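Local coordinates for protein putative glycosyl hydrolase (PDB 4QHZ) that is probably a hydrolase of the 3-keto-disaccharide hydrolase family, with a concanavalin-like beta fold that carries a bound magnesium ion, at residues 19-22 and 23-26; 181-184 and 185-189. All blocks are in the same frame, centred on the assembly; numbering follows the deposited sequence.

Contact 1. Residues 19-22 and 23-26; sequences THEM and SEFY
The His20 ring offers its edge to Glu24 and one face to the neighbouring Glu21, whose OE1 lies 3.4 Å above the ring plane and off toward the rim. At that edge His20 ND1 donates to Glu24 OE2 over 2.7 Å, nearly straight at 174°. This His-carboxylate hydrogen bond spans a short 3-10 segment in the loop that precedes strand 51-54. OE2 sits in the ring plane, and ND1 comes to its syn side but tilted out of the carboxylate plane; ring and carboxylate planes stand 51° apart. His20 CG is tucked between the backbone N and the carbonyl carbon (chi1 70°), which sets the ring beside the path of the extended Glu24 chain. The turn is closed by i to i+3 backbone bonds: Ser23 N reaches His20 O at 3.2 Å and Glu24 N reaches Glu21 O at 3.1 Å. Lys150 of the second subunit forms a salt bridge with Glu24 OE2 and also bonds His20 O and Ser23 OG, probably keeping the carboxylate charged. Tyr15 of the third subunit bonds Glu24 O through its hydroxyl. A water molecule links the two ends of the turn, donating to Thr19 O at 2.8 Å and lying 2.7 Å from Ser23 OG.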
loop_
_atom_site.group_PDB
_atom_site.type_symbol
_atom_site.label_atom_id
_atom_site.label_comp_id
_atom_site.label_asym_id
_atom_site.label_seq_id
_atom_site.Cartn_x
_atom_site.Cartn_y
_atom_site.Cartn_z
ATOM N N THR C 19 8.786 -29.967 -7.846
ATOM C CA THR C 19 7.716 -30.596 -8.618
ATOM C C THR C 19 6.447 -29.758 -8.526
ATOM O O THR C 19 6.275 -28.978 -7.580
ATOM C CB THR C 19 7.381 -32.006 -8.096
ATOM O OG1 THR C 19 6.891 -31.913 -6.752
ATOM C CG2 THR C 19 8.598 -32.924 -8.120
ATOM N N HIS C 20 5.542 -29.935 -9.485
ATOM C CA HIS C 20 4.316 -29.136 -9.516
ATOM C C HIS C 20 3.445 -29.359 -8.264
ATOM O O HIS C 20 2.776 -28.431 -7.809
ATOM C CB HIS C 20 3.520 -29.377 -10.813
ATOM C CG HIS C 20 2.884 -30.726 -10.913
ATOM N ND1 HIS C 20 1.591 -30.968 -10.508
ATOM C CD2 HIS C 20 3.349 -31.897 -11.405
ATOM C CE1 HIS C 20 1.293 -32.237 -10.729
ATOM N NE2 HIS C 20 2.344 -32.823 -11.271
ATOM N N GLU C 21 3.483 -30.569 -7.703
ATOM C CA GLU C 21 2.704 -30.907 -6.510
ATOM C C GLU C 21 3.084 -30.067 -5.292
ATOM O O GLU C 21 2.251 -29.827 -4.421
ATOM C CB GLU C 21 2.858 -32.393 -6.140
ATOM C CG GLU C 21 2.194 -33.364 -7.111
ATOM C CD GLU C 21 3.155 -33.937 -8.139
ATOM O OE1 GLU C 21 4.202 -33.308 -8.407
ATOM O OE2 GLU C 21 2.860 -35.020 -8.683
HETATM N N MSE C 22 4.342 -29.636 -5.225
HETATM C CA MSE C 22 4.839 -28.916 -4.050
HETATM C C MSE C 22 4.258 -27.528 -3.937
HETATM O O MSE C 22 4.441 -26.881 -2.905
HETATM C CB MSE C 22 6.370 -28.879 -4.111
HETATM C CG MSE C 22 6.921 -30.263 -3.813
HETATM SE SE MSE C 22 8.831 -30.301 -4.266
HETATM C CE MSE C 22 9.162 -32.250 -4.159
ATOM N N SER C 23 3.589 -27.049 -4.991
ATOM C CA SER C 23 2.897 -25.763 -4.943
ATOM C C SER C 23 1.387 -25.929 -5.140
ATOM O O SER C 23 0.726 -25.028 -5.636
ATOM C CB SER C 23 3.484 -24.792 -5.982
ATOM O OG SER C 23 3.419 -25.325 -7.293
ATOM N N GLU C 24 0.853 -27.082 -4.736
ATOM C CA GLU C 24 -0.580 -27.373 -4.846
ATOM C C GLU C 24 -1.166 -27.654 -3.460
ATOM O O GLU C 24 -0.883 -28.680 -2.857
ATOM C CB GLU C 24 -0.809 -28.549 -5.804
ATOM C CG GLU C 24 -0.524 -28.160 -7.250
ATOM C CD GLU C 24 -0.358 -29.317 -8.213
ATOM O OE1 GLU C 24 -0.632 -30.486 -7.856
ATOM O OE2 GLU C 24 0.056 -29.041 -9.360
ATOM N N PHE C 25 -1.971 -26.717 -2.964
ATOM C CA PHE C 25 -2.509 -26.764 -1.605
ATOM C C PHE C 25 -4.016 -26.963 -1.625
ATOM O O PHE C 25 -4.692 -26.510 -2.544
ATOM C CB PHE C 25 -2.143 -25.477 -0.872
ATOM C CG PHE C 25 -0.679 -25.158 -0.936
ATOM C CD1 PHE C 25 0.228 -25.914 -0.227
ATOM C CD2 PHE C 25 -0.207 -24.114 -1.725
ATOM C CE1 PHE C 25 1.581 -25.638 -0.287
ATOM C CE2 PHE C 25 1.150 -23.837 -1.796
ATOM C CZ PHE C 25 2.045 -24.604 -1.080
ATOM N N TYR C 26 -4.534 -27.662 -0.617
ATOM C CA TYR C 26 -5.950 -28.058 -0.587
ATOM C C TYR C 26 -6.726 -27.420 0.571
ATOM O O TYR C 26 -7.883 -27.754 0.804
ATOM C CB TYR C 26 -6.039 -29.590 -0.578
ATOM C CG TYR C 26 -5.503 -30.150 -1.871
ATOM C CD1 TYR C 26 -4.139 -30.383 -2.042
ATOM C CD2 TYR C 26 -6.345 -30.366 -2.954
ATOM C CE1 TYR C 26 -3.638 -30.860 -3.243
ATOM C CE2 TYR C 26 -5.855 -30.844 -4.160
ATOM C CZ TYR C 26 -4.505 -31.085 -4.299
ATOM O OH TYR C 26 -4.029 -31.553 -5.497
HETATM O O HOH W 1 5.998 -26.161 -7.688
#

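Contact 2. Residues 181-184 and 185-189; sequences GSYR and THPTV
Tyr183 and His186 both turn CG beside their own backbone N and opposite the carbonyl carbon (chi1 -82° and -70°), and this brings the two rings together where the chain rounds a corner into strand 185-193. They form an offset stack, centroids 4.5 Å apart and planes 24° from parallel, beside a classic beta bulge in which Arg184 and Thr185 both face Thr176 of the antiparallel neighbour. The overlap is partial: His186 CE1 approaches Tyr183 CD2 at 3.6 Å, and ND1 lies over one tyrosine face toward the rim. In return Tyr183 CB makes a CH-pi contact, 4.0 Å from the centroid of the His186 ring and over its face. Pro187 adds an apolar contact, its CD touching Tyr183 CE1 at 3.8 Å. The polar atoms are held from outside: Tyr183 OH by Tyr127 OH, His186 ND1 by Ile204 O. Replacing Tyr183 with an alanine would probably leave one face of the His186 imidazole without its stacking partner, open a gap beside Pro187 and deprive Tyr127 OH of a hydrogen-bond mate. At the bulge the extended Arg184 chain runs alongside Thr185 and carries its guanidinium to Asp96 of the fourth subunit, with NE in a salt bridge to OD2. Within the corner, Arg184 NH1 passes 4.0 Å from Thr185 CG2.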
loop_
_atom_site.group_PDB
_atom_site.type_symbol
_atom_site.label_atom_id
_atom_site.label_comp_id
_atom_site.label_asym_id
_atom_site.label_seq_id
_atom_site.Cartn_x
_atom_site.Cartn_y
_atom_site.Cartn_z
ATOM N N GLY C 181 -5.484 7.706 19.013
ATOM C CA GLY C 181 -6.636 8.138 18.225
ATOM C C GLY C 181 -6.339 8.481 16.775
ATOM O O GLY C 181 -7.272 8.693 15.999
ATOM N N SER C 182 -5.062 8.539 16.400
ATOM C CA SER C 182 -4.681 8.781 15.011
ATOM C C SER C 182 -4.829 7.512 14.178
ATOM O O SER C 182 -4.940 6.408 14.721
ATOM C CB SER C 182 -3.240 9.284 14.921
ATOM O OG SER C 182 -2.328 8.328 15.438
ATOM N N TYR C 183 -4.844 7.671 12.860
ATOM C CA TYR C 183 -4.941 6.531 11.962
ATOM C C TYR C 183 -3.686 5.692 12.037
ATOM O O TYR C 183 -2.581 6.219 11.957
ATOM C CB TYR C 183 -5.148 6.969 10.506
ATOM C CG TYR C 183 -6.572 7.309 10.137
ATOM C CD1 TYR C 183 -7.545 6.318 10.026
ATOM C CD2 TYR C 183 -6.940 8.623 9.866
ATOM C CE1 TYR C 183 -8.846 6.632 9.674
ATOM C CE2 TYR C 183 -8.238 8.948 9.519
ATOM C CZ TYR C 183 -9.187 7.957 9.421
ATOM O OH TYR C 183 -10.474 8.299 9.067
ATOM N N ARG C 184 -3.865 4.383 12.177
ATOM C CA ARG C 184 -2.781 3.427 11.983
ATOM C C ARG C 184 -2.753 3.012 10.513
ATOM O O ARG C 184 -1.705 3.030 9.869
ATOM C CB ARG C 184 -2.971 2.219 12.894
ATOM C CG ARG C 184 -1.951 1.110 12.705
ATOM C CD ARG C 184 -2.189 -0.018 13.686
ATOM N NE ARG C 184 -1.222 -1.096 13.488
ATOM C CZ ARG C 184 -1.317 -2.050 12.560
ATOM N NH1 ARG C 184 -2.361 -2.108 11.725
ATOM N NH2 ARG C 184 -0.355 -2.968 12.474
ATOM N N THR C 185 -3.912 2.609 10.003
ATOM C CA THR C 185 -4.107 2.405 8.578
ATOM C C THR C 185 -5.359 3.153 8.165
ATOM O O THR C 185 -6.360 3.142 8.881
ATOM C CB THR C 185 -4.253 0.917 8.207
ATOM O OG1 THR C 185 -5.319 0.332 8.964
ATOM C CG2 THR C 185 -2.960 0.165 8.488
ATOM N N HIS C 186 -5.293 3.822 7.022
ATOM C CA HIS C 186 -6.432 4.569 6.515
ATOM C C HIS C 186 -7.424 3.625 5.867
ATOM O O HIS C 186 -7.057 2.523 5.465
ATOM C CB HIS C 186 -5.975 5.610 5.505
ATOM C CG HIS C 186 -5.213 6.737 6.118
ATOM N ND1 HIS C 186 -5.755 7.990 6.285
ATOM C CD2 HIS C 186 -3.964 6.793 6.635
ATOM C CE1 HIS C 186 -4.869 8.776 6.869
ATOM N NE2 HIS C 186 -3.772 8.075 7.086
ATOM N N PRO C 187 -8.691 4.049 5.765
ATOM C CA PRO C 187 -9.631 3.229 5.022
ATOM C C PRO C 187 -9.331 3.315 3.541
ATOM O O PRO C 187 -8.783 4.318 3.078
ATOM C CB PRO C 187 -10.995 3.870 5.317
ATOM C CG PRO C 187 -10.740 4.981 6.280
ATOM C CD PRO C 187 -9.288 5.325 6.176
ATOM N N THR C 188 -9.670 2.266 2.804
ATOM C CA THR C 188 -9.574 2.303 1.350
ATOM C C THR C 188 -10.910 1.888 0.749
ATOM O O THR C 188 -11.671 1.137 1.369
ATOM C CB THR C 188 -8.442 1.406 0.816
ATOM O OG1 THR C 188 -8.683 0.048 1.190
ATOM C CG2 THR C 188 -7.094 1.856 1.374
ATOM N N VAL C 189 -11.188 2.377 -0.457
ATOM C CA VAL C 189 -12.457 2.096 -1.110
ATOM C C VAL C 189 -12.308 2.044 -2.634
ATOM O O VAL C 189 -11.591 2.846 -3.231
ATOM C CB VAL C 189 -13.525 3.137 -0.691
ATOM C CG1 VAL C 189 -13.146 4.536 -1.168
ATOM C CG2 VAL C 189 -14.900 2.736 -1.206
#

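In the fold
Contacts 1 and 2 follow one another along the chain but are distant in space, their centres 37 Å apart and their nearest atoms about 25 Å. Residues 19-26 belong to an N-terminal arm that reaches out to other copies of the protein; residues 181-189 lead from a loop into strand 185-193 of the larger antiparallel sheet. Contact 1 is centred about 38 Å, and contact 2 about 18 Å, from the centre of the chain. Both take part in the four-chain assembly, contact 1 against all three other subunits and contact 2 through Arg184 to the fourth. Neither lies at the magnesium site formed by Asn118, Ser119, Glu128, Gln130 and Gln227.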